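Local coordinates for protein putative acetyltransferase (Nocardia farcinica, PDB 3D9W) that probably transfers acetyl groups to arylamine substrates, as an enzyme of the arylamine N-acetyltransferase family, at residues Y9-A14 and F98-H103. Numbering follows the deposited sequence.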
ATOM      1  N   TYR A   9       7.929 -13.578  14.900  1.00 26.54           N
ATOM      2  CA  TYR A   9       8.772 -12.503  14.413  1.00 26.69           C
ATOM      3  C   TYR A   9       8.989 -12.526  12.912  1.00 26.35           C
ATOM      4  O   TYR A   9       9.813 -11.768  12.391  1.00 25.32           O
ATOM      5  CB  TYR A   9      10.127 -12.542  15.119  1.00 26.91           C
ATOM      6  CG  TYR A   9      10.032 -12.394  16.612  1.00 25.27           C
ATOM      7  CD1 TYR A   9       9.689 -13.476  17.421  1.00 26.29           C
ATOM      8  CD2 TYR A   9      10.254 -11.164  17.216  1.00 24.84           C
ATOM      9  CE1 TYR A   9       9.568 -13.331  18.804  1.00 25.00           C
ATOM     10  CE2 TYR A   9      10.136 -11.005  18.592  1.00 24.27           C
ATOM     11  CZ  TYR A   9       9.792 -12.089  19.380  1.00 25.11           C
ATOM     12  OH  TYR A   9       9.646 -11.911  20.736  1.00 24.99           O
ATOM     13  N   HIS A  10       8.247 -13.376  12.215  1.00 26.32           N
ATOM     14  CA  HIS A  10       8.405 -13.485  10.770  1.00 26.26           C
ATOM     15  C   HIS A  10       7.104 -13.266  10.008  1.00 25.90           C
ATOM     16  O   HIS A  10       6.142 -12.742  10.568  1.00 26.80           O
ATOM     17  CB  HIS A  10       9.044 -14.832  10.462  1.00 25.68           C
ATOM     18  CG  HIS A  10      10.279 -15.085  11.268  1.00 25.85           C
ATOM     19  ND1 HIS A  10      11.542 -14.758  10.823  1.00 25.35           N
ATOM     20  CD2 HIS A  10      10.434 -15.555  12.530  1.00 26.61           C
ATOM     21  CE1 HIS A  10      12.421 -15.015  11.777  1.00 26.12           C
ATOM     22  NE2 HIS A  10      11.775 -15.498  12.822  1.00 25.97           N
ATOM     23  N   TRP A  11       7.040 -13.669   8.745  1.00 25.07           N
ATOM     24  CA  TRP A  11       5.825 -13.383   7.999  1.00 24.93           C
ATOM     25  C   TRP A  11       5.039 -14.522   7.379  1.00 26.19           C
ATOM     26  O   TRP A  11       4.434 -14.351   6.320  1.00 25.15           O
ATOM     27  CB  TRP A  11       6.165 -12.337   6.947  1.00 22.27           C
ATOM     28  CG  TRP A  11       6.897 -11.215   7.583  1.00 20.22           C
ATOM     29  CD1 TRP A  11       8.240 -11.147   7.845  1.00 20.08           C
ATOM     30  CD2 TRP A  11       6.316 -10.060   8.188  1.00 19.65           C
ATOM     31  NE1 TRP A  11       8.526 -10.025   8.583  1.00 19.81           N
ATOM     32  CE2 TRP A  11       7.359  -9.339   8.808  1.00 20.38           C
ATOM     33  CE3 TRP A  11       5.010  -9.558   8.269  1.00 17.33           C
ATOM     34  CZ2 TRP A  11       7.132  -8.146   9.500  1.00 19.79           C
ATOM     35  CZ3 TRP A  11       4.788  -8.370   8.957  1.00 14.31           C
ATOM     36  CH2 TRP A  11       5.839  -7.681   9.562  1.00 16.82           C
ATOM     37  N   ASN A  12       5.034 -15.671   8.054  1.00 26.82           N
ATOM     38  CA  ASN A  12       4.322 -16.858   7.588  1.00 27.04           C
ATOM     39  C   ASN A  12       4.438 -17.091   6.089  1.00 26.97           C
ATOM     40  O   ASN A  12       3.425 -17.270   5.416  1.00 28.30           O
ATOM     41  CB  ASN A  12       2.834 -16.782   7.966  1.00 28.83           C
ATOM     42  CG  ASN A  12       2.614 -16.633   9.470  1.00 32.64           C
ATOM     43  OD1 ASN A  12       3.353 -17.222  10.286  1.00 33.90           O
ATOM     44  ND2 ASN A  12       1.590 -15.856   9.849  1.00 30.43           N
ATOM     45  N   GLY A  13       5.661 -17.091   5.565  1.00 26.00           N
ATOM     46  CA  GLY A  13       5.853 -17.312   4.143  1.00 26.21           C
ATOM     47  C   GLY A  13       5.392 -18.691   3.693  1.00 27.15           C
ATOM     48  O   GLY A  13       4.945 -18.877   2.555  1.00 26.94           O
ATOM     49  N   ALA A  14       5.492 -19.669   4.586  1.00 27.30           N
ATOM     50  CA  ALA A  14       5.080 -21.026   4.259  1.00 27.30           C
ATOM     51  C   ALA A  14       3.658 -21.063   3.712  1.00 28.11           C
ATOM     52  O   ALA A  14       3.420 -21.565   2.616  1.00 30.97           O
ATOM     53  CB  ALA A  14       5.185 -21.909   5.487  1.00 26.26           C
ATOM     54  N   PHE A  98      14.493 -13.380   1.256  1.00 22.06           N
ATOM     55  CA  PHE A  98      14.838 -11.994   1.527  1.00 21.94           C
ATOM     56  C   PHE A  98      14.882 -11.729   3.021  1.00 21.87           C
ATOM     57  O   PHE A  98      14.330 -12.488   3.819  1.00 21.09           O
ATOM     58  CB  PHE A  98      13.810 -11.057   0.904  1.00 21.23           C
ATOM     59  CG  PHE A  98      14.054 -10.766  -0.538  1.00 21.33           C
ATOM     60  CD1 PHE A  98      15.163 -10.029  -0.926  1.00 19.87           C
ATOM     61  CD2 PHE A  98      13.159 -11.202  -1.511  1.00 21.79           C
ATOM     62  CE1 PHE A  98      15.382  -9.724  -2.260  1.00 19.50           C
ATOM     63  CE2 PHE A  98      13.370 -10.902  -2.855  1.00 21.10           C
ATOM     64  CZ  PHE A  98      14.487 -10.159  -3.229  1.00 20.08           C
ATOM     65  N   GLY A  99      15.547 -10.640   3.387  1.00 22.44           N
ATOM     66  CA  GLY A  99      15.625 -10.242   4.778  1.00 22.85           C
ATOM     67  C   GLY A  99      14.470  -9.286   4.968  1.00 23.51           C
ATOM     68  O   GLY A  99      14.448  -8.214   4.359  1.00 23.35           O
ATOM     69  N   VAL A 100      13.506  -9.666   5.801  1.00 23.88           N
ATOM     70  CA  VAL A 100      12.338  -8.827   6.020  1.00 23.95           C
ATOM     71  C   VAL A 100      12.081  -8.453   7.467  1.00 24.29           C
ATOM     72  O   VAL A 100      12.010  -9.310   8.350  1.00 24.70           O
ATOM     73  CB  VAL A 100      11.080  -9.489   5.447  1.00 23.33           C
ATOM     74  CG1 VAL A 100       9.867  -8.622   5.714  1.00 23.34           C
ATOM     75  CG2 VAL A 100      11.255  -9.700   3.956  1.00 24.18           C
ATOM     76  N   THR A 101      11.934  -7.149   7.679  1.00 23.93           N
ATOM     77  CA  THR A 101      11.688  -6.572   8.997  1.00 23.36           C
ATOM     78  C   THR A 101      10.690  -5.432   8.774  1.00 21.21           C
ATOM     79  O   THR A 101      10.740  -4.755   7.758  1.00 21.51           O
ATOM     80  CB  THR A 101      13.024  -6.060   9.606  1.00 23.15           C
ATOM     81  OG1 THR A 101      12.785  -5.386  10.846  1.00 25.81           O
ATOM     82  CG2 THR A 101      13.705  -5.134   8.646  1.00 23.73           C
ATOM     83  N   GLY A 102       9.779  -5.215   9.710  1.00 20.89           N
ATOM     84  CA  GLY A 102       8.791  -4.178   9.491  1.00 21.87           C
ATOM     85  C   GLY A 102       8.929  -2.857  10.202  1.00 21.73           C
ATOM     86  O   GLY A 102       9.615  -2.737  11.206  1.00 22.40           O
ATOM     87  N   HIS A 103       8.255  -1.857   9.647  1.00 21.89           N
ATOM     88  CA  HIS A 103       8.223  -0.501  10.190  1.00 21.95           C
ATOM     89  C   HIS A 103       6.810   0.050  10.009  1.00 21.35           C
ATOM     90  O   HIS A 103       6.009  -0.485   9.242  1.00 20.82           O
ATOM     91  CB  HIS A 103       9.200   0.431   9.461  1.00 22.02           C
ATOM     92  CG  HIS A 103      10.648   0.090   9.653  1.00 23.36           C
ATOM     93  ND1 HIS A 103      11.142  -0.456  10.817  1.00 24.00           N
ATOM     94  CD2 HIS A 103      11.721   0.288   8.849  1.00 24.17           C
ATOM     95  CE1 HIS A 103      12.455  -0.577  10.723  1.00 24.98           C
ATOM     96  NE2 HIS A 103      12.831  -0.131   9.539  1.00 24.70           N
TER
HETATM   97  O   HOH W   1      10.763  -9.360  11.241  1.00 23.54           O
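Trp11 reaches from the N-terminal loop to strand 99-107 and lays its indole against Val100 and Gly102. Its CB points at the strand. CG lies anti to the carbonyl carbon (chi1 -49°), and the second torsion of 84° turns the ring plane well out of the plane of CA, CB and CG. The pyrrole part of the indole comes next: CD1 lies 3.7 Å from Val100 CG1. NE1 is closer, 3.5 Å from the same methyl. CE2 is 4.0 Å from it. Val100 CG1 sits over one face of the indole, out toward its NE1 and CD1 side. That methyl is anti to the backbone N of Val100, while the valine CB also points at the loop.

Strand 99-107 is an inner strand of the large antiparallel sheet, paired with 117-125 and 188-193. It follows helix 82-95 in the chain. The loop packs on this helix and strand, consistent with the arylamine N-acetyltransferase fold of the papain-like peptidase clan. Farther out on the six-membered ring, CZ2 comes 4.0 Å from Gly102 N, which it meets obliquely. Gly102 has no side chain, and the benzo end of the indole packs against its backbone. Ala90 and Leu93 of helix 82-95 touch Trp11 and Val100 respectively, and Phe203 meets the indole with its ring plane inclined at about 45°. The backbone of the loop is tied to the same helix: Glu94 accepts hydrogen bonds from Trp11 N and Gly13 N. A water bridges loop and strand, donating to Tyr9 O at 2.8 Å and to Val100 O at 3.1 Å.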